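Local coordinates for protein SusD homolog (Bacteroides thetaiotaomicron VPI-5482, PDB 3FDH) that probably binds glycans at the cell surface as a SusD/RagB-family lipoprotein, working with an outer-membrane transporter in nutrient uptake, at residues V19-I24 with I93-E98; P131-A136 with T148-T153; F185-D190 with D236-D241; D276-R281 with E389-T394. All blocks are in the same frame, centred on the assembly; numbering follows the deposited sequence.

Contact 1. Residues V19-I24 with I93-E98; sequences VASRFI and IDQCGE
Two helix ends of the alpha-helical SusD-like fold meet here: the N-terminal start of helix 21-37, where Ser21 packs against Gln95, and the C-terminal end of helix 76-95. The closest pair of alpha carbons, Ser21 and Gln95, is 6.8 Å apart. Gln95 gives up more surface to the contact than any other residue. Its CG lies anti to the carbonyl carbon (chi1 -73°) and the chain runs extended beyond it, which carries the terminal amide across to the Val19 carbonyl and the CD1 methyl of Ile24. The Gln95 amide carbon CD stands 3.7 Å from Val19 O; which end of the amide faces that oxygen is uncertain, because the group is probably flipped in the model. Nearer the backbone, Ser21 OG approaches Gln95 CB at 3.5 Å and also Cys96 SG at 3.5 Å, while Ser21 CB lies 3.8 Å from the same sulfur. The hydroxyl has its clear polar partner in Asp102, whose OD2 is hydrogen-bonded to Ser21 OG. An alanine in place of Gln95 would remove the amide and is likely to open a gap beside Ile24 CD1 and leave Val19 O without its polar neighbour. Farther back along helix 76-95, Ile24 also touches Asn88, Ile91 and Ile92, so the packing continues beyond this end. The contact is small, 173 Å² in all, and centred on the Gln95 side chain, whose amide lies by the Val19 carbonyl, while Asp102, in the loop after helix 76-95, holds the Ser21 hydroxyl.

Contact 2. Residues P131-A136 with T148-T153; sequences PCSQAA and TPKMDT
The two segments run antiparallel and come closest at Pro131 and Met151, whose alpha carbons are 4.1 Å apart. Pro131 CA approaches Lys150 O in a CA-H...O contact, and its ring lies alongside the selenomethionine Met151, Pro131 CD to Met151 CG at 3.6 Å, both side chains pointing the same way. Asp152 is the polar centre. Ser133 grips its carboxylate twice: Ser133 N donates to Asp152 OD2 at 2.9 Å from above the carboxylate plane, and Ser133 OG donates to Asp152 OD1 at 2.9 Å on the syn lone pair. Ser133 OG can do this because it sits between its own backbone N and carbonyl carbon (chi1 72°). The segments belong to a short, weakly bonded pair of antiparallel strands, 130-131 and 151-152, leading into helix 154-171, from which Gln160 also donates to Asp152 OD2. Lys150 folds back within its own segment, NZ making a salt bridge to Asp152 OD1 at 2.8 Å. One water links the two segments, accepting from Cys132 N and Gln134 N and donating to Lys150 O and Asp152 OD1. Farther along, Gln134 crosses Lys150 at about a right angle; its OE1 accepts from Lys150 N at 3.1 Å, the donor 45° out of the carbonyl plane, while Gln134 CB rests on Pro149 CB at 3.7 Å.

Contact 3. Residues F185-D190 with D236-D241; sequences FLYAGD and DQAAFD
Tyr187 CG stands anti to its carbonyl carbon (chi1 -69°), a setting that carries the phenol to the turn before strand 238-240, while Phe240 CG lies opposite its backbone N (chi1 -179°) and sends that ring toward Phe185. The hydroxyl Tyr187 OH donates to Asp236 O at 2.7 Å, with a C=O...donor angle of 152°. Ala238 CB lies 3.4 Å from Tyr187 OH. A phenylalanine in place of Tyr187 would probably leave Asp236 O without its donor. Phe185 and Phe240 lie side by side, pointing the same way, and CB of Phe185 meets CE1 of Phe240 at 3.6 Å. Between these aromatic ends, Leu186 CD1 sits 3.6 Å from Ala239 O. No direct backbone bond joins the segments; three waters span the space instead, one accepting from Asp241 N at 2.8 Å and another from Ala239 N at 2.9 Å, with Phe185 O and Leu186 O among the carbonyls they reach. Trp194 of helix 191-208 meets the Tyr187 ring edge-to-face, and Ile29 and Ala33 of helix 21-37 touch Phe240. The 185-190 segment ends in a type I' beta turn from Tyr187 to Asp190, whose side chain weakly caps the start of helix 191-208. The arrangement is thus the loop before that helix bridged by waters to strand 238-240, which pairs with 330-331 in a two-stranded antiparallel sheet.

Contact 4. Residues D276-R281 with E389-T394; sequences DPRANR and EVITET
Arg281 lays its guanidinium over the backbone of Glu389 and Val390, one face of the group lying 3.8 Å from Val390 CA with the overlap offset toward the rim. Its chain is extended from CG to NE, with CG anti to the backbone N (chi1 -174°), and this carries the group along the facing segment: Arg281 CD passes 3.5 Å from Glu389 O, and NH2 meets the CG2 methyl of Val390 at 3.7 Å. Beside this, Ile391 turns its CD1 methyl onto the ring of Pro277, 3.9 Å from CB, and the same CD1 lies 4.3 Å from Arg278 CG. Pro277 also touches Leu365 of helix 354-379 and Tyr399 of helix 393-410, so the loop after helix 265-274 is wedged against two helices. Within that loop Asp276 forms an Asx turn, its OD1 accepting from Arg278 N through the anti lone pair. The same carboxylate is gripped side-on by the Arg278 guanidinium; Arg278 NH2 donates to Asp276 OD2 at 2.7 Å, 3° out of the guanidinium plane, and NE to OD1. The segments share no hydrogen bond, and their polar ties run through third residues: Glu369 OE1 takes both Arg281 NE, as a salt bridge, and Ile391 N, while Ser388 OG bonds Arg281 NH1. The arginine therefore has its charge met by Glu369 OE1 at NE while one face packs on peptide, an arrangement that probably fixes its rotation and links the two loops through a shared carboxylate.

How the contacts relate
All four contacts are partly buried, and they differ in what does the joining. Contact 3 lies nearest the centre of the chain, about 16 Å away, and uses water bridges beside aromatic packing; contact 1 is the most peripheral at about 28 Å and turns on one glutamine amide. Helix 21-37 links these two, since it begins in contact 1 and its later residues cover Phe185 and Phe240 of contact 3. Contact 2 is the most densely hydrogen-bonded between segments and buries the largest area, whereas contact 4, with no hydrogen bond across it, shares Glu369 as a common polar partner. Contacts 1 and 4 lie on opposite sides of the chain's centre, their centres about 45 Å apart.

Contact 1. Residues V19-I24 with I93-E98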
loop_
_atom_site.group_PDB
_atom_site.type_symbol
_atom_site.label_atom_id
_atom_site.label_comp_id
_atom_site.label_asym_id
_atom_site.label_seq_id
_atom_site.Cartn_x
_atom_site.Cartn_y
_atom_site.Cartn_z
ATOM N N VAL A 19 9.107 -10.032 -27.378
ATOM C CA VAL A 19 7.816 -9.435 -27.683
ATOM C C VAL A 19 7.902 -7.926 -27.585
ATOM O O VAL A 19 8.800 -7.387 -26.922
ATOM C CB VAL A 19 6.651 -10.019 -26.826
ATOM C CG1 VAL A 19 6.625 -11.544 -26.933
ATOM C CG2 VAL A 19 6.740 -9.599 -25.407
ATOM N N ALA A 20 6.987 -7.251 -28.275
ATOM C CA ALA A 20 6.929 -5.776 -28.273
ATOM C C ALA A 20 6.734 -5.253 -26.852
ATOM O O ALA A 20 5.953 -5.793 -26.064
ATOM C CB ALA A 20 5.824 -5.246 -29.213
ATOM N N SER A 21 7.463 -4.192 -26.539
ATOM C CA SER A 21 7.466 -3.638 -25.174
ATOM C C SER A 21 6.096 -3.361 -24.614
ATOM O O SER A 21 5.864 -3.534 -23.433
ATOM C CB SER A 21 8.285 -2.352 -25.088
ATOM O OG SER A 21 9.664 -2.620 -25.218
ATOM N N ARG A 22 5.184 -2.926 -25.464
ATOM C CA ARG A 22 3.838 -2.593 -24.993
ATOM C C ARG A 22 3.147 -3.796 -24.364
ATOM O O ARG A 22 2.464 -3.677 -23.347
ATOM C CB ARG A 22 2.982 -1.963 -26.094
ATOM C CG ARG A 22 2.685 -2.824 -27.292
ATOM C CD ARG A 22 2.091 -1.968 -28.370
ATOM N NE ARG A 22 1.674 -2.725 -29.538
ATOM C CZ ARG A 22 2.456 -3.014 -30.577
ATOM N NH1 ARG A 22 3.734 -2.629 -30.623
ATOM N NH2 ARG A 22 1.941 -3.703 -31.583
ATOM N N PHE A 23 3.373 -4.959 -24.942
ATOM C CA PHE A 23 2.747 -6.181 -24.426
ATOM C C PHE A 23 3.372 -6.574 -23.085
ATOM O O PHE A 23 2.715 -7.114 -22.170
ATOM C CB PHE A 23 2.825 -7.307 -25.460
ATOM C CG PHE A 23 2.135 -6.962 -26.761
ATOM C CD1 PHE A 23 0.821 -6.532 -26.754
ATOM C CD2 PHE A 23 2.814 -7.023 -27.982
ATOM C CE1 PHE A 23 0.188 -6.195 -27.957
ATOM C CE2 PHE A 23 2.181 -6.702 -29.154
ATOM C CZ PHE A 23 0.881 -6.281 -29.144
ATOM N N ILE A 24 4.649 -6.274 -22.952
ATOM C CA ILE A 24 5.338 -6.586 -21.704
ATOM C C ILE A 24 4.787 -5.637 -20.634
ATOM O O ILE A 24 4.531 -6.027 -19.485
ATOM C CB ILE A 24 6.877 -6.437 -21.803
ATOM C CG1 ILE A 24 7.451 -7.302 -22.935
ATOM C CG2 ILE A 24 7.526 -6.826 -20.468
ATOM C CD1 ILE A 24 8.932 -7.048 -23.226
ATOM N N ILE A 93 12.902 -1.330 -21.032
ATOM C CA ILE A 93 13.763 -0.145 -21.020
ATOM C C ILE A 93 14.861 -0.339 -22.031
ATOM O O ILE A 93 15.204 0.567 -22.787
ATOM C CB ILE A 93 14.330 0.162 -19.623
ATOM C CG1 ILE A 93 13.181 0.506 -18.658
ATOM C CG2 ILE A 93 15.372 1.270 -19.745
ATOM C CD1 ILE A 93 13.574 0.667 -17.222
ATOM N N ASP A 94 15.373 -1.555 -22.074
ATOM C CA ASP A 94 16.417 -1.895 -23.043
ATOM C C ASP A 94 15.865 -1.950 -24.456
ATOM O O ASP A 94 16.452 -1.412 -25.385
ATOM C CB ASP A 94 17.109 -3.215 -22.728
ATOM C CG ASP A 94 18.074 -3.104 -21.555
ATOM O OD1 ASP A 94 18.331 -1.971 -21.074
ATOM O OD2 ASP A 94 18.576 -4.163 -21.127
ATOM N N GLN A 95 14.724 -2.597 -24.607
ATOM C CA GLN A 95 14.123 -2.718 -25.949
ATOM C C GLN A 95 13.779 -1.356 -26.530
ATOM O O GLN A 95 13.810 -1.172 -27.742
ATOM C CB GLN A 95 12.887 -3.613 -25.950
ATOM C CG GLN A 95 13.239 -5.074 -25.788
ATOM C CD GLN A 95 12.044 -6.011 -25.897
ATOM O OE1 GLN A 95 10.926 -5.607 -26.209
ATOM N NE2 GLN A 95 12.284 -7.263 -25.620
ATOM N N CYS A 96 13.538 -0.385 -25.646
ATOM C CA CYS A 96 13.079 0.945 -26.076
ATOM C C CYS A 96 14.220 1.903 -26.298
ATOM O O CYS A 96 14.025 3.043 -26.739
ATOM C CB CYS A 96 12.090 1.541 -25.093
ATOM S SG CYS A 96 10.519 0.755 -25.168
ATOM N N GLY A 97 15.413 1.403 -26.015
ATOM C CA GLY A 97 16.635 2.172 -26.199
ATOM C C GLY A 97 17.158 2.098 -27.614
ATOM O O GLY A 97 16.590 1.419 -28.477
ATOM N N GLU A 98 18.237 2.836 -27.855
ATOM C CA GLU A 98 18.879 2.823 -29.173
ATOM C C GLU A 98 19.418 1.415 -29.342
ATOM O O GLU A 98 20.035 0.844 -28.432
ATOM C CB GLU A 98 20.002 3.866 -29.301
#

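Contact 2. Residues P131-A136 with T148-T153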
loop_
_atom_site.group_PDB
_atom_site.type_symbol
_atom_site.label_atom_id
_atom_site.label_comp_id
_atom_site.label_asym_id
_atom_site.label_seq_id
_atom_site.Cartn_x
_atom_site.Cartn_y
_atom_site.Cartn_z
ATOM N N PRO A 131 19.528 -7.693 -3.520
ATOM C CA PRO A 131 20.026 -7.566 -4.884
ATOM C C PRO A 131 19.150 -6.636 -5.680
ATOM O O PRO A 131 17.935 -6.580 -5.465
ATOM C CB PRO A 131 19.945 -8.999 -5.436
ATOM C CG PRO A 131 19.995 -9.900 -4.203
ATOM C CD PRO A 131 19.355 -9.097 -3.089
ATOM N N CYS A 132 19.773 -5.877 -6.567
ATOM C CA CYS A 132 19.014 -4.973 -7.434
ATOM C C CYS A 132 19.788 -4.612 -8.701
ATOM O O CYS A 132 19.455 -5.032 -9.803
ATOM C CB CYS A 132 18.648 -3.716 -6.656
ATOM S SG CYS A 132 17.549 -2.587 -7.539
ATOM N N SER A 133 20.844 -3.855 -8.499
ATOM C CA SER A 133 21.697 -3.406 -9.605
ATOM C C SER A 133 22.246 -4.563 -10.424
ATOM O O SER A 133 22.507 -4.426 -11.617
ATOM C CB SER A 133 22.867 -2.564 -9.070
ATOM O OG SER A 133 23.843 -3.348 -8.382
ATOM N N GLN A 134 22.391 -5.714 -9.785
ATOM C CA GLN A 134 22.954 -6.893 -10.452
ATOM C C GLN A 134 21.925 -7.970 -10.720
ATOM O O GLN A 134 22.205 -8.948 -11.388
ATOM C CB GLN A 134 24.145 -7.449 -9.670
ATOM C CG GLN A 134 25.283 -6.458 -9.656
ATOM C CD GLN A 134 26.560 -6.997 -9.058
ATOM O OE1 GLN A 134 26.613 -8.135 -8.590
ATOM N NE2 GLN A 134 27.611 -6.175 -9.076
ATOM N N ALA A 135 20.729 -7.780 -10.198
ATOM C CA ALA A 135 19.641 -8.718 -10.449
ATOM C C ALA A 135 18.958 -8.244 -11.713
ATOM O O ALA A 135 18.735 -7.053 -11.880
ATOM C CB ALA A 135 18.663 -8.738 -9.284
ATOM N N ALA A 136 18.646 -9.170 -12.610
ATOM C CA ALA A 136 17.975 -8.845 -13.910
ATOM C C ALA A 136 18.976 -8.517 -15.039
ATOM O O ALA A 136 19.337 -9.378 -15.873
ATOM C CB ALA A 136 16.933 -7.681 -13.735
ATOM N N THR A 148 25.923 -14.508 -9.172
ATOM C CA THR A 148 25.058 -14.451 -7.997
ATOM C C THR A 148 25.137 -12.973 -7.634
ATOM O O THR A 148 26.174 -12.501 -7.170
ATOM C CB THR A 148 25.542 -15.330 -6.855
ATOM O OG1 THR A 148 26.947 -15.134 -6.670
ATOM C CG2 THR A 148 25.294 -16.793 -7.187
ATOM N N PRO A 149 24.071 -12.218 -7.918
ATOM C CA PRO A 149 24.060 -10.780 -7.672
ATOM C C PRO A 149 24.375 -10.382 -6.264
ATOM O O PRO A 149 23.977 -11.046 -5.297
ATOM C CB PRO A 149 22.625 -10.382 -8.003
ATOM C CG PRO A 149 22.210 -11.342 -9.010
ATOM C CD PRO A 149 22.887 -12.642 -8.676
ATOM N N LYS A 150 25.107 -9.288 -6.167
ATOM C CA LYS A 150 25.456 -8.744 -4.871
ATOM C C LYS A 150 24.234 -8.090 -4.307
ATOM O O LYS A 150 23.310 -7.707 -5.019
ATOM C CB LYS A 150 26.575 -7.691 -4.940
ATOM C CG LYS A 150 26.172 -6.355 -5.550
ATOM C CD LYS A 150 27.343 -5.377 -5.556
ATOM C CE LYS A 150 26.943 -3.953 -5.945
ATOM N NZ LYS A 150 26.098 -3.253 -4.904
HETATM N N MSE A 151 24.251 -7.967 -2.994
HETATM C CA MSE A 151 23.232 -7.207 -2.335
HETATM C C MSE A 151 23.628 -5.725 -2.379
HETATM O O MSE A 151 24.770 -5.351 -2.179
HETATM C CB MSE A 151 22.985 -7.729 -0.928
HETATM C CG MSE A 151 22.184 -9.077 -0.881
HETATM SE SE MSE A 151 22.262 -9.568 0.907
HETATM C CE MSE A 151 20.764 -8.469 1.513
ATOM N N ASP A 152 22.669 -4.909 -2.772
ATOM C CA ASP A 152 22.818 -3.451 -2.783
ATOM C C ASP A 152 22.290 -2.999 -1.439
ATOM O O ASP A 152 21.408 -3.644 -0.854
ATOM C CB ASP A 152 21.901 -2.773 -3.822
ATOM C CG ASP A 152 22.355 -2.970 -5.258
ATOM O OD1 ASP A 152 23.388 -3.633 -5.503
ATOM O OD2 ASP A 152 21.638 -2.452 -6.139
ATOM N N THR A 153 22.807 -1.883 -0.954
ATOM C CA THR A 153 22.284 -1.306 0.277
ATOM C C THR A 153 20.968 -0.691 -0.092
ATOM O O THR A 153 20.732 -0.363 -1.253
ATOM C CB THR A 153 23.159 -0.199 0.866
ATOM O OG1 THR A 153 23.209 0.915 -0.046
ATOM C CG2 THR A 153 24.557 -0.732 1.197
HETATM O O HOH W 1 22.744 -5.958 -6.881
#

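Contact 3. Residues F185-D190 with D236-D241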
loop_
_atom_site.group_PDB
_atom_site.type_symbol
_atom_site.label_atom_id
_atom_site.label_comp_id
_atom_site.label_asym_id
_atom_site.label_seq_id
_atom_site.Cartn_x
_atom_site.Cartn_y
_atom_site.Cartn_z
ATOM N N PHE A 185 -2.892 -0.203 -18.768
ATOM C CA PHE A 185 -4.039 -0.453 -17.895
ATOM C C PHE A 185 -4.137 0.558 -16.752
ATOM O O PHE A 185 -5.094 0.560 -15.982
ATOM C CB PHE A 185 -4.008 -1.872 -17.302
ATOM C CG PHE A 185 -4.064 -2.960 -18.327
ATOM C CD1 PHE A 185 -5.018 -2.920 -19.334
ATOM C CD2 PHE A 185 -3.194 -4.036 -18.257
ATOM C CE1 PHE A 185 -5.063 -3.933 -20.274
ATOM C CE2 PHE A 185 -3.248 -5.041 -19.173
ATOM C CZ PHE A 185 -4.177 -5.001 -20.186
ATOM N N LEU A 186 -3.158 1.439 -16.661
ATOM C CA LEU A 186 -3.178 2.431 -15.609
ATOM C C LEU A 186 -3.809 3.704 -16.140
ATOM O O LEU A 186 -4.805 4.185 -15.601
ATOM C CB LEU A 186 -1.769 2.675 -15.087
ATOM C CG LEU A 186 -1.648 2.972 -13.620
ATOM C CD1 LEU A 186 -2.208 1.759 -12.799
ATOM C CD2 LEU A 186 -0.175 3.237 -13.312
ATOM N N TYR A 187 -3.286 4.209 -17.251
ATOM C CA TYR A 187 -3.719 5.504 -17.767
ATOM C C TYR A 187 -4.115 5.585 -19.253
ATOM O O TYR A 187 -4.343 6.664 -19.787
ATOM C CB TYR A 187 -2.667 6.554 -17.469
ATOM C CG TYR A 187 -2.501 6.918 -16.001
ATOM C CD1 TYR A 187 -3.532 7.463 -15.266
ATOM C CD2 TYR A 187 -1.280 6.801 -15.390
ATOM C CE1 TYR A 187 -3.350 7.871 -13.964
ATOM C CE2 TYR A 187 -1.084 7.205 -14.099
ATOM C CZ TYR A 187 -2.123 7.707 -13.372
ATOM O OH TYR A 187 -1.926 8.124 -12.085
ATOM N N ALA A 188 -4.216 4.446 -19.913
ATOM C CA ALA A 188 -4.702 4.423 -21.299
ATOM C C ALA A 188 -3.911 5.333 -22.214
ATOM O O ALA A 188 -4.456 5.988 -23.125
ATOM C CB ALA A 188 -6.193 4.771 -21.349
ATOM N N GLY A 189 -2.615 5.370 -21.946
ATOM C CA GLY A 189 -1.650 6.091 -22.785
ATOM C C GLY A 189 -1.442 7.563 -22.499
ATOM O O GLY A 189 -0.678 8.240 -23.188
ATOM N N ASP A 190 -2.129 8.057 -21.475
ATOM C CA ASP A 190 -1.988 9.470 -21.075
ATOM C C ASP A 190 -0.663 9.730 -20.335
ATOM O O ASP A 190 -0.568 9.501 -19.117
ATOM C CB ASP A 190 -3.159 9.876 -20.187
ATOM C CG ASP A 190 -3.223 11.372 -19.978
ATOM O OD1 ASP A 190 -2.167 12.028 -20.066
ATOM O OD2 ASP A 190 -4.329 11.878 -19.736
ATOM N N ASP A 236 -7.039 11.544 -11.119
ATOM C CA ASP A 236 -5.698 11.495 -11.660
ATOM C C ASP A 236 -4.932 10.359 -11.040
ATOM O O ASP A 236 -3.812 10.026 -11.474
ATOM C CB ASP A 236 -4.905 12.782 -11.325
ATOM C CG ASP A 236 -5.175 13.916 -12.262
ATOM O OD1 ASP A 236 -5.839 13.717 -13.295
ATOM O OD2 ASP A 236 -4.696 15.031 -11.964
ATOM N N GLN A 237 -5.508 9.800 -9.981
ATOM C CA GLN A 237 -4.727 8.846 -9.161
ATOM C C GLN A 237 -4.398 7.594 -9.943
ATOM O O GLN A 237 -5.028 7.271 -10.924
ATOM C CB GLN A 237 -5.411 8.538 -7.826
ATOM C CG GLN A 237 -6.562 7.547 -7.942
ATOM C CD GLN A 237 -7.446 7.509 -6.744
ATOM O OE1 GLN A 237 -7.071 7.980 -5.666
ATOM N NE2 GLN A 237 -8.672 6.981 -6.929
ATOM N N ALA A 238 -3.335 6.930 -9.496
ATOM C CA ALA A 238 -2.820 5.720 -10.156
ATOM C C ALA A 238 -3.588 4.493 -9.694
ATOM O O ALA A 238 -3.277 3.885 -8.677
ATOM C CB ALA A 238 -1.375 5.569 -9.899
ATOM N N ALA A 239 -4.618 4.203 -10.475
ATOM C CA ALA A 239 -5.546 3.131 -10.186
ATOM C C ALA A 239 -5.575 2.119 -11.297
ATOM O O ALA A 239 -5.735 2.442 -12.449
ATOM C CB ALA A 239 -6.944 3.695 -9.985
ATOM N N PHE A 240 -5.444 0.877 -10.888
ATOM C CA PHE A 240 -5.562 -0.268 -11.783
ATOM C C PHE A 240 -7.004 -0.635 -11.576
ATOM O O PHE A 240 -7.356 -1.249 -10.555
ATOM C CB PHE A 240 -4.631 -1.377 -11.331
ATOM C CG PHE A 240 -4.656 -2.584 -12.197
ATOM C CD1 PHE A 240 -4.055 -2.571 -13.436
ATOM C CD2 PHE A 240 -5.229 -3.765 -11.748
ATOM C CE1 PHE A 240 -4.054 -3.684 -14.245
ATOM C CE2 PHE A 240 -5.231 -4.901 -12.558
ATOM C CZ PHE A 240 -4.652 -4.848 -13.828
ATOM N N ASP A 241 -7.828 -0.249 -12.552
ATOM C CA ASP A 241 -9.255 -0.327 -12.415
ATOM C C ASP A 241 -9.877 -1.133 -13.543
ATOM O O ASP A 241 -10.752 -0.649 -14.227
ATOM C CB ASP A 241 -9.759 1.115 -12.426
ATOM C CG ASP A 241 -11.174 1.280 -11.869
ATOM O OD1 ASP A 241 -11.775 0.336 -11.307
ATOM O OD2 ASP A 241 -11.685 2.411 -11.977
HETATM O O HOH W 2 -7.371 1.370 -14.817
HETATM O O HOH W 3 -5.224 5.267 -13.140
HETATM O O HOH W 4 -7.081 3.785 -14.240
#

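Contact 4. Residues D276-R281 with E389-T394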
loop_
_atom_site.group_PDB
_atom_site.type_symbol
_atom_site.label_atom_id
_atom_site.label_comp_id
_atom_site.label_asym_id
_atom_site.label_seq_id
_atom_site.Cartn_x
_atom_site.Cartn_y
_atom_site.Cartn_z
ATOM N N ASP A 276 -16.003 8.073 13.572
ATOM C CA ASP A 276 -15.700 8.093 12.138
ATOM C C ASP A 276 -16.918 7.494 11.375
ATOM O O ASP A 276 -17.539 6.539 11.826
ATOM C CB ASP A 276 -14.369 7.356 11.906
ATOM C CG ASP A 276 -13.951 7.285 10.446
ATOM O OD1 ASP A 276 -14.669 6.660 9.634
ATOM O OD2 ASP A 276 -12.868 7.830 10.130
ATOM N N PRO A 277 -17.332 8.105 10.260
ATOM C CA PRO A 277 -18.469 7.557 9.513
ATOM C C PRO A 277 -18.394 6.052 9.202
ATOM O O PRO A 277 -19.408 5.382 9.087
ATOM C CB PRO A 277 -18.418 8.316 8.193
ATOM C CG PRO A 277 -17.587 9.542 8.465
ATOM C CD PRO A 277 -16.687 9.243 9.586
ATOM N N ARG A 278 -17.186 5.540 9.043
ATOM C CA ARG A 278 -16.978 4.136 8.685
ATOM C C ARG A 278 -17.257 3.184 9.854
ATOM O O ARG A 278 -17.438 1.986 9.678
ATOM C CB ARG A 278 -15.541 3.917 8.190
ATOM C CG ARG A 278 -15.267 4.620 6.857
ATOM C CD ARG A 278 -13.745 4.664 6.573
ATOM N NE ARG A 278 -13.118 5.753 7.331
ATOM C CZ ARG A 278 -12.318 6.698 6.835
ATOM N NH1 ARG A 278 -11.879 6.650 5.581
ATOM N NH2 ARG A 278 -11.900 7.668 7.634
ATOM N N ALA A 279 -17.297 3.740 11.053
ATOM C CA ALA A 279 -17.609 2.963 12.264
ATOM C C ALA A 279 -18.970 2.255 12.154
ATOM O O ALA A 279 -19.164 1.151 12.672
ATOM C CB ALA A 279 -17.590 3.854 13.536
ATOM N N ASN A 280 -19.914 2.916 11.501
ATOM C CA ASN A 280 -21.251 2.418 11.429
ATOM C C ASN A 280 -21.588 1.843 10.088
ATOM O O ASN A 280 -22.716 1.479 9.822
ATOM C CB ASN A 280 -22.203 3.573 11.649
ATOM C CG ASN A 280 -23.577 3.110 12.007
ATOM O OD1 ASN A 280 -23.739 2.098 12.708
ATOM N ND2 ASN A 280 -24.586 3.821 11.525
ATOM N N ARG A 281 -20.585 1.722 9.249
ATOM C CA ARG A 281 -20.863 1.373 7.881
ATOM C C ARG A 281 -19.979 0.351 7.196
ATOM O O ARG A 281 -20.425 -0.312 6.263
ATOM C CB ARG A 281 -20.888 2.690 7.104
ATOM C CG ARG A 281 -21.285 2.554 5.722
ATOM C CD ARG A 281 -21.740 3.859 5.145
ATOM N NE ARG A 281 -21.969 3.690 3.709
ATOM C CZ ARG A 281 -23.034 3.100 3.172
ATOM N NH1 ARG A 281 -23.976 2.613 3.946
ATOM N NH2 ARG A 281 -23.128 2.964 1.867
ATOM N N GLU A 389 -26.127 6.087 6.264
ATOM C CA GLU A 389 -26.195 6.894 5.050
ATOM C C GLU A 389 -24.935 6.773 4.235
ATOM O O GLU A 389 -23.848 6.641 4.758
ATOM C CB GLU A 389 -26.362 8.363 5.415
ATOM C CG GLU A 389 -27.593 8.699 6.224
ATOM C CD GLU A 389 -28.808 8.910 5.370
ATOM O OE1 GLU A 389 -28.712 8.720 4.136
ATOM O OE2 GLU A 389 -29.861 9.281 5.937
ATOM N N VAL A 390 -25.091 6.871 2.929
ATOM C CA VAL A 390 -23.939 6.834 2.036
ATOM C C VAL A 390 -22.999 7.998 2.378
ATOM O O VAL A 390 -23.438 9.075 2.645
ATOM C CB VAL A 390 -24.376 6.901 0.560
ATOM C CG1 VAL A 390 -23.234 7.236 -0.353
ATOM C CG2 VAL A 390 -25.051 5.578 0.154
ATOM N N ILE A 391 -21.696 7.755 2.411
ATOM C CA ILE A 391 -20.746 8.834 2.684
ATOM C C ILE A 391 -20.599 9.693 1.415
ATOM O O ILE A 391 -20.292 9.181 0.331
ATOM C CB ILE A 391 -19.372 8.267 3.119
ATOM C CG1 ILE A 391 -19.602 7.411 4.360
ATOM C CG2 ILE A 391 -18.366 9.409 3.358
ATOM C CD1 ILE A 391 -18.486 6.557 4.714
ATOM N N THR A 392 -20.877 10.995 1.549
ATOM C CA THR A 392 -20.733 11.913 0.446
ATOM C C THR A 392 -19.692 13.000 0.679
ATOM O O THR A 392 -19.111 13.141 1.744
ATOM C CB THR A 392 -22.018 12.637 0.205
ATOM O OG1 THR A 392 -22.306 13.433 1.362
ATOM C CG2 THR A 392 -23.125 11.654 -0.051
ATOM N N GLU A 393 -19.477 13.810 -0.336
ATOM C CA GLU A 393 -18.463 14.880 -0.203
ATOM C C GLU A 393 -18.919 15.825 0.919
ATOM O O GLU A 393 -18.131 16.292 1.718
ATOM C CB GLU A 393 -18.276 15.612 -1.525
ATOM C CG GLU A 393 -17.199 16.638 -1.532
ATOM C CD GLU A 393 -17.242 17.497 -2.806
ATOM O OE1 GLU A 393 -18.007 17.144 -3.737
ATOM O OE2 GLU A 393 -16.533 18.531 -2.869
ATOM N N THR A 394 -20.217 15.990 1.028
ATOM C CA THR A 394 -20.811 16.921 2.015
ATOM C C THR A 394 -20.734 16.353 3.422
ATOM O O THR A 394 -20.382 17.042 4.390
ATOM C CB THR A 394 -22.295 17.237 1.740
ATOM O OG1 THR A 394 -22.448 17.916 0.485
ATOM C CG2 THR A 394 -22.913 18.139 2.841
#